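Local coordinates for protein chitinase (Thermococcus chitonophagus, PDB 5XSW) that probably hydrolyses chitin internally, as an archaeal endochitinase whose helical part holds a glycan and whose N-terminal part is a small beta sandwich, at residues A[3-6]-A[12-15]; A[17-22]-A[100-105]; A[55-60]-A[66-71]. All coordinates share one frame; numbering follows the deposited sequence.

Contact 1: A[3-6]-A[12-15]; sequences YRIV and KITV
The Tyr3 ring meets Val15 obliquely through CG1, while the closest side-chain approach of Tyr3 to that methyl is at its CB, 4.3 Å from Val15 CG1. The ring of Phe100 meets the tyrosine ring from the opposing sheet, the two planes inclined at about 40°. Beyond the ring, Ile5 reaches back to segment 12-15 with its tip: CD1 lies 3.7 Å from Val15 CG2 and 4.1 Å from Ile13 CG2, crossing both side chains at a slant. Ile5 CG1 is turned opposite to the carbonyl carbon (chi1 -61°), and the second torsion of -69° then folds CD1 toward these methyls. This is the first beta hairpin of the chain: strand 3-9 is the edge strand of a four-stranded antiparallel sheet, with Ile5 and Val15 as a non-hydrogen-bonded pair whose CA atoms are 4.5 Å apart. At the pair's Thr14 end, Val6 N donates to Thr14 O over 2.5 Å, so short that its exact length is doubtful. Thr14 also has a backbone hydrogen bond with Ser7, so two residues of the edge strand face one, consistent with a beta bulge. At the pair's other end Arg4 is joined to Glu16 by backbone hydrogen bonding, and Arg4 O additionally takes a CA-H contact from Val15 CA at 3.3 Å. Val6, its CB directed at the partner strand, rests that atom 3.9 Å from Thr14 CG2.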
# COMPACT_ATOMS: atom_id res chain seq x y z
N TYR A 3 -31.71 -11.62 17.66
CA TYR A 3 -31.89 -10.99 18.97
C TYR A 3 -33.11 -11.60 19.68
O TYR A 3 -33.97 -12.21 19.05
CB TYR A 3 -32.03 -9.46 18.87
CG TYR A 3 -33.28 -8.97 18.15
CD1 TYR A 3 -33.27 -8.81 16.77
CD2 TYR A 3 -34.44 -8.61 18.87
CE1 TYR A 3 -34.39 -8.36 16.08
CE2 TYR A 3 -35.59 -8.15 18.18
CZ TYR A 3 -35.55 -8.04 16.79
OH TYR A 3 -36.64 -7.58 16.06
N ARG A 4 -33.12 -11.49 20.99
CA ARG A 4 -34.06 -12.25 21.81
C ARG A 4 -34.36 -11.45 23.06
O ARG A 4 -33.45 -10.86 23.64
CB ARG A 4 -33.46 -13.60 22.19
CG ARG A 4 -34.41 -14.76 21.99
CD ARG A 4 -33.77 -16.06 22.49
NE ARG A 4 -33.10 -15.85 23.77
CZ ARG A 4 -33.69 -15.95 24.96
NH1 ARG A 4 -35.00 -16.26 25.04
NH2 ARG A 4 -32.99 -15.74 26.08
N ILE A 5 -35.62 -11.39 23.48
CA ILE A 5 -35.92 -10.89 24.81
C ILE A 5 -35.39 -11.89 25.84
O ILE A 5 -35.83 -13.03 25.86
CB ILE A 5 -37.45 -10.73 25.05
CG1 ILE A 5 -38.04 -9.72 24.06
CG2 ILE A 5 -37.73 -10.43 26.52
CD1 ILE A 5 -37.62 -8.34 24.28
N VAL A 6 -34.46 -11.50 26.71
CA VAL A 6 -33.99 -12.46 27.70
C VAL A 6 -35.01 -12.54 28.86
O VAL A 6 -35.37 -13.61 29.36
CB VAL A 6 -32.62 -12.09 28.25
CG1 VAL A 6 -32.31 -12.93 29.49
CG2 VAL A 6 -31.56 -12.28 27.16
N LYS A 12 -38.02 -3.43 33.67
CA LYS A 12 -36.73 -3.71 33.02
C LYS A 12 -36.78 -4.78 31.91
O LYS A 12 -37.08 -5.98 32.13
CB LYS A 12 -35.70 -4.09 34.09
CG LYS A 12 -34.30 -4.39 33.56
CD LYS A 12 -33.29 -4.39 34.72
CE LYS A 12 -32.09 -5.27 34.46
NZ LYS A 12 -31.15 -5.26 35.62
N ILE A 13 -36.49 -4.33 30.69
CA ILE A 13 -36.44 -5.20 29.51
C ILE A 13 -34.99 -5.54 29.17
O ILE A 13 -34.18 -4.64 28.98
CB ILE A 13 -37.04 -4.55 28.30
CG1 ILE A 13 -38.51 -4.22 28.53
CG2 ILE A 13 -36.86 -5.44 27.06
CD1 ILE A 13 -39.03 -3.21 27.59
N THR A 14 -34.68 -6.83 29.11
CA THR A 14 -33.33 -7.26 28.79
C THR A 14 -33.31 -8.05 27.46
O THR A 14 -33.99 -9.08 27.31
CB THR A 14 -32.74 -8.10 29.93
OG1 THR A 14 -32.54 -7.24 31.06
CG2 THR A 14 -31.37 -8.66 29.52
N VAL A 15 -32.52 -7.54 26.51
CA VAL A 15 -32.41 -8.13 25.18
C VAL A 15 -30.95 -8.59 24.90
O VAL A 15 -30.01 -7.89 25.24
CB VAL A 15 -32.85 -7.11 24.10
CG1 VAL A 15 -32.54 -7.61 22.69
CG2 VAL A 15 -34.32 -6.78 24.22

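Contact 2: A[17-22]-A[100-105]; sequences LTLANK and FKIHYL
Apolar contact carries everything that passes between Leu17 and Phe100 and between Leu19 and Ile102. Leu17 brings both methyls to the Phe100 ring: CD1 is 4.1 Å from Phe100 CD1, and CD2, approaching obliquely, is 4.1 Å from Phe100 CE1. The leucine gets there with CG swung opposite its own backbone nitrogen (chi1 171°), so that the fork extends toward the phenylalanine. Leu19 uses a single branch. Its CD2 touches the end of Ile102, 3.7 Å from CD1 and 4.1 Å from CG1. In both pairs the side chains overlap while pointing opposite ways. These are contacts across a beta sandwich: strand 12-21 belongs to one sheet and strand 98-104 to the other, they run in roughly the same direction, and facing CA atoms stand 9.3 Å apart for Leu17 and Phe100 and 8.8 Å for Leu19 and Ile102. Leu19 also rests on Ile38 of strand 32-41, which neighbours strand 98-104 in its sheet. No hydrogen bond joins the segments; the backbones pair within their own sheets, Leu17 with Ile84 and Leu19 with Val82 on one side, Lys101 with Thr39 on the other. The Phe100 ring also meets that of Phe40, the planes at about 30°.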
# COMPACT_ATOMS: atom_id res chain seq x y z
N LEU A 17 -28.48 -9.38 21.80
CA LEU A 17 -28.22 -9.24 20.37
C LEU A 17 -26.98 -10.07 19.98
O LEU A 17 -25.96 -9.92 20.60
CB LEU A 17 -27.99 -7.78 20.03
CG LEU A 17 -27.49 -7.51 18.61
CD1 LEU A 17 -28.54 -7.87 17.57
CD2 LEU A 17 -27.05 -6.07 18.50
N THR A 18 -27.11 -10.92 18.97
CA THR A 18 -25.98 -11.69 18.51
C THR A 18 -25.58 -11.25 17.11
O THR A 18 -26.38 -11.30 16.19
CB THR A 18 -26.30 -13.20 18.51
OG1 THR A 18 -26.65 -13.61 19.83
CG2 THR A 18 -25.11 -13.99 18.04
N LEU A 19 -24.33 -10.84 16.97
CA LEU A 19 -23.77 -10.44 15.69
C LEU A 19 -22.69 -11.44 15.35
O LEU A 19 -21.86 -11.76 16.18
CB LEU A 19 -23.14 -9.05 15.78
CG LEU A 19 -24.00 -7.89 16.27
CD1 LEU A 19 -23.16 -6.65 16.51
CD2 LEU A 19 -25.10 -7.59 15.27
N ALA A 20 -22.74 -11.98 14.14
CA ALA A 20 -21.74 -12.95 13.75
C ALA A 20 -21.48 -13.04 12.25
O ALA A 20 -22.36 -12.78 11.45
CB ALA A 20 -22.13 -14.32 14.26
N ASN A 21 -20.27 -13.44 11.91
CA ASN A 21 -20.01 -13.94 10.59
C ASN A 21 -20.04 -15.44 10.78
O ASN A 21 -19.12 -16.02 11.33
CB ASN A 21 -18.65 -13.48 10.07
CG ASN A 21 -18.32 -14.06 8.71
OD1 ASN A 21 -18.91 -15.03 8.28
ND2 ASN A 21 -17.35 -13.46 8.04
N LYS A 22 -21.10 -16.07 10.32
CA LYS A 22 -21.25 -17.49 10.57
C LYS A 22 -20.49 -18.30 9.54
O LYS A 22 -20.40 -19.52 9.65
CB LYS A 22 -22.73 -17.90 10.54
CG LYS A 22 -23.58 -17.38 11.70
CD LYS A 22 -25.08 -17.36 11.30
CE LYS A 22 -26.04 -17.30 12.50
NZ LYS A 22 -26.39 -18.65 13.08
N PHE A 100 -33.70 -3.31 14.16
CA PHE A 100 -32.25 -3.47 14.23
C PHE A 100 -31.70 -3.36 12.83
O PHE A 100 -32.24 -3.99 11.93
CB PHE A 100 -31.88 -4.82 14.83
CG PHE A 100 -31.91 -4.84 16.31
CD1 PHE A 100 -30.80 -4.47 17.04
CD2 PHE A 100 -33.07 -5.21 16.99
CE1 PHE A 100 -30.82 -4.48 18.43
CE2 PHE A 100 -33.09 -5.24 18.39
CZ PHE A 100 -31.97 -4.86 19.10
N LYS A 101 -30.67 -2.54 12.61
CA LYS A 101 -30.01 -2.55 11.30
C LYS A 101 -28.50 -2.60 11.49
O LYS A 101 -27.96 -1.78 12.21
CB LYS A 101 -30.37 -1.32 10.47
CG LYS A 101 -31.82 -1.25 10.01
CD LYS A 101 -32.15 0.20 9.61
CE LYS A 101 -33.58 0.38 9.11
NZ LYS A 101 -33.81 1.81 8.75
N ILE A 102 -27.84 -3.57 10.84
CA ILE A 102 -26.38 -3.56 10.80
C ILE A 102 -25.92 -2.61 9.67
O ILE A 102 -26.33 -2.77 8.53
CB ILE A 102 -25.84 -4.93 10.58
CG1 ILE A 102 -26.21 -5.80 11.77
CG2 ILE A 102 -24.28 -4.88 10.37
CD1 ILE A 102 -25.77 -7.23 11.61
N HIS A 103 -25.14 -1.60 9.99
CA HIS A 103 -24.66 -0.73 8.92
C HIS A 103 -23.18 -1.07 8.60
O HIS A 103 -22.31 -0.89 9.46
CB HIS A 103 -24.79 0.72 9.32
CG HIS A 103 -26.20 1.10 9.70
ND1 HIS A 103 -27.14 1.47 8.77
CD2 HIS A 103 -26.82 1.13 10.91
CE1 HIS A 103 -28.28 1.76 9.39
NE2 HIS A 103 -28.11 1.56 10.69
N TYR A 104 -22.93 -1.57 7.41
CA TYR A 104 -21.53 -1.91 7.03
C TYR A 104 -20.74 -0.65 6.77
O TYR A 104 -21.30 0.44 6.47
CB TYR A 104 -21.48 -2.77 5.78
CG TYR A 104 -22.16 -4.07 5.95
CD1 TYR A 104 -21.72 -4.97 6.91
CD2 TYR A 104 -23.27 -4.39 5.17
CE1 TYR A 104 -22.36 -6.18 7.07
CE2 TYR A 104 -23.91 -5.60 5.32
CZ TYR A 104 -23.45 -6.48 6.27
OH TYR A 104 -24.09 -7.68 6.43
N LEU A 105 -19.43 -0.78 6.82
CA LEU A 105 -18.59 0.38 6.56
C LEU A 105 -18.45 0.52 5.03
O LEU A 105 -17.45 0.10 4.42
CB LEU A 105 -17.23 0.18 7.25
CG LEU A 105 -16.27 1.33 7.25
CD1 LEU A 105 -16.87 2.58 7.88
CD2 LEU A 105 -15.05 0.82 8.03

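Contact 3: A[55-60]-A[66-71]; sequences GEPVYN and VTIDLT
Asn60 and Thr67 form a hydrogen-bonded pair in an antiparallel beta hairpin, strands 58-62 and 65-69, that borders strand 32-41 in one sheet of the N-terminal sandwich. CB of Asn60 stands on the face it shares with Thr67, Val58 and Asp69, and CG sits between the backbone N and the carbonyl carbon (chi1 86°), which brings the amide back over the partner strand. There ND2 rests 3.7 Å from Thr67 CB. A water lies 3.2 Å from the other tip atom, OD1, within hydrogen-bonding geometry, and also bonds Thr67 OG1, so it probably links the strands. Underneath, Thr67 N donates to Asn60 O at 2.9 Å, close to straight, with Asn60 N returning a bond to Thr67 O. Val58 and Asp69 are hydrogen-bonded in the same reciprocal way, Asp69 N donating to Val58 O at 2.7 Å. Tyr59 and Ile68, between the two, make no backbone bond to each other, and Tyr59 CA instead comes within 3.0 Å of Thr67 O. Pro57, whose CB points toward the other strand, lies alongside Ile68, its CB and CG both 3.8 Å from Ile68 CG2. Beyond the strand end the chain is folded by an Asx turn: Asp69 OD1, which also forms a salt bridge with Arg482, accepts from Thr71 N at 2.8 Å, the nitrogen standing 42° out of the carboxylate plane.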
# COMPACT_ATOMS: atom_id res chain seq x y z
N GLY A 55 -16.65 -6.01 29.08
CA GLY A 55 -16.47 -4.76 28.37
C GLY A 55 -17.79 -4.25 27.81
O GLY A 55 -18.83 -4.89 27.96
N GLU A 56 -17.76 -3.11 27.15
CA GLU A 56 -18.95 -2.55 26.55
C GLU A 56 -18.59 -1.75 25.30
O GLU A 56 -17.55 -1.08 25.26
CB GLU A 56 -19.69 -1.66 27.57
CG GLU A 56 -18.95 -0.36 27.94
CD GLU A 56 -19.63 0.43 29.08
OE1 GLU A 56 -19.21 1.58 29.35
OE2 GLU A 56 -20.58 -0.10 29.69
N PRO A 57 -19.46 -1.79 24.29
CA PRO A 57 -19.32 -0.89 23.16
C PRO A 57 -19.66 0.53 23.56
O PRO A 57 -19.98 0.79 24.70
CB PRO A 57 -20.33 -1.44 22.14
CG PRO A 57 -21.43 -2.02 23.03
CD PRO A 57 -20.66 -2.65 24.16
N VAL A 58 -19.56 1.45 22.61
CA VAL A 58 -20.00 2.82 22.77
C VAL A 58 -21.41 2.92 22.19
O VAL A 58 -21.74 2.19 21.24
CB VAL A 58 -19.04 3.80 22.04
CG1 VAL A 58 -19.65 5.18 21.87
CG2 VAL A 58 -17.70 3.86 22.75
N TYR A 59 -22.26 3.80 22.72
CA TYR A 59 -23.56 4.01 22.07
C TYR A 59 -24.00 5.40 22.29
O TYR A 59 -23.53 6.07 23.21
CB TYR A 59 -24.62 3.01 22.58
CG TYR A 59 -25.06 3.23 24.02
CD1 TYR A 59 -26.07 4.14 24.33
CD2 TYR A 59 -24.49 2.49 25.06
CE1 TYR A 59 -26.48 4.35 25.66
CE2 TYR A 59 -24.89 2.69 26.39
CZ TYR A 59 -25.88 3.62 26.68
OH TYR A 59 -26.29 3.81 27.98
N ASN A 60 -24.88 5.87 21.44
CA ASN A 60 -25.50 7.15 21.71
C ASN A 60 -26.99 7.08 21.36
O ASN A 60 -27.41 6.20 20.60
CB ASN A 60 -24.79 8.27 20.97
CG ASN A 60 -25.29 8.47 19.58
OD1 ASN A 60 -26.30 9.15 19.36
ND2 ASN A 60 -24.57 7.89 18.61
N VAL A 66 -31.13 4.49 18.70
CA VAL A 66 -29.92 4.17 19.46
C VAL A 66 -28.84 3.67 18.45
O VAL A 66 -29.14 2.86 17.60
CB VAL A 66 -30.17 3.10 20.53
CG1 VAL A 66 -28.89 2.78 21.33
CG2 VAL A 66 -31.28 3.56 21.54
N THR A 67 -27.62 4.17 18.56
CA THR A 67 -26.52 3.75 17.64
C THR A 67 -25.40 3.12 18.44
O THR A 67 -24.83 3.78 19.32
CB THR A 67 -25.98 4.94 16.87
OG1 THR A 67 -27.08 5.59 16.21
CG2 THR A 67 -24.86 4.46 15.81
N ILE A 68 -25.13 1.84 18.19
CA ILE A 68 -24.07 1.12 18.88
C ILE A 68 -22.81 1.14 18.00
O ILE A 68 -22.87 0.73 16.84
CB ILE A 68 -24.43 -0.31 19.15
CG1 ILE A 68 -25.66 -0.40 20.10
CG2 ILE A 68 -23.22 -1.04 19.78
CD1 ILE A 68 -26.25 -1.82 20.08
N ASP A 69 -21.71 1.62 18.56
CA ASP A 69 -20.39 1.64 17.88
C ASP A 69 -19.51 0.56 18.52
O ASP A 69 -19.22 0.64 19.70
CB ASP A 69 -19.78 3.05 17.99
CG ASP A 69 -18.36 3.17 17.35
OD1 ASP A 69 -17.80 2.17 16.92
OD2 ASP A 69 -17.84 4.29 17.34
N LEU A 70 -19.12 -0.46 17.74
CA LEU A 70 -18.37 -1.57 18.28
C LEU A 70 -16.87 -1.27 18.44
O LEU A 70 -16.14 -2.12 18.91
CB LEU A 70 -18.55 -2.81 17.40
CG LEU A 70 -19.98 -3.32 17.24
CD1 LEU A 70 -20.04 -4.42 16.18
CD2 LEU A 70 -20.51 -3.85 18.62
N THR A 71 -16.48 -0.06 18.03
CA THR A 71 -15.09 0.44 18.10
C THR A 71 -14.09 -0.64 17.70
O THR A 71 -14.07 -1.05 16.55
CB THR A 71 -14.75 1.07 19.52
OG1 THR A 71 -14.73 0.06 20.54
CG2 THR A 71 -15.75 2.13 19.88
O HOH W 1 -28.42 7.38 17.65

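All three contacts lie in the N-terminal beta sandwich. Contact 1 pairs the edge of one sheet, contact 3 pairs a hairpin of the other, and contact 2 joins the two across the interior. Contacts 1 and 2 share strand 12-21, their centres about 17 Å apart, and touch where Tyr3 CE1 meets Phe100 CD2 at 3.5 Å. Contact 3, nested in the chain loop that contact 2 closes, has its centre about 13 Å from that of contact 2 and meets it at Leu19 CD1 and Leu70 CD1, 3.9 Å apart. Contacts 1 and 3 do not touch, their nearest atoms being about 9 Å apart. The glycan pocket, with Glu213, Trp215 and His374, lies in the separate helical part of the chain.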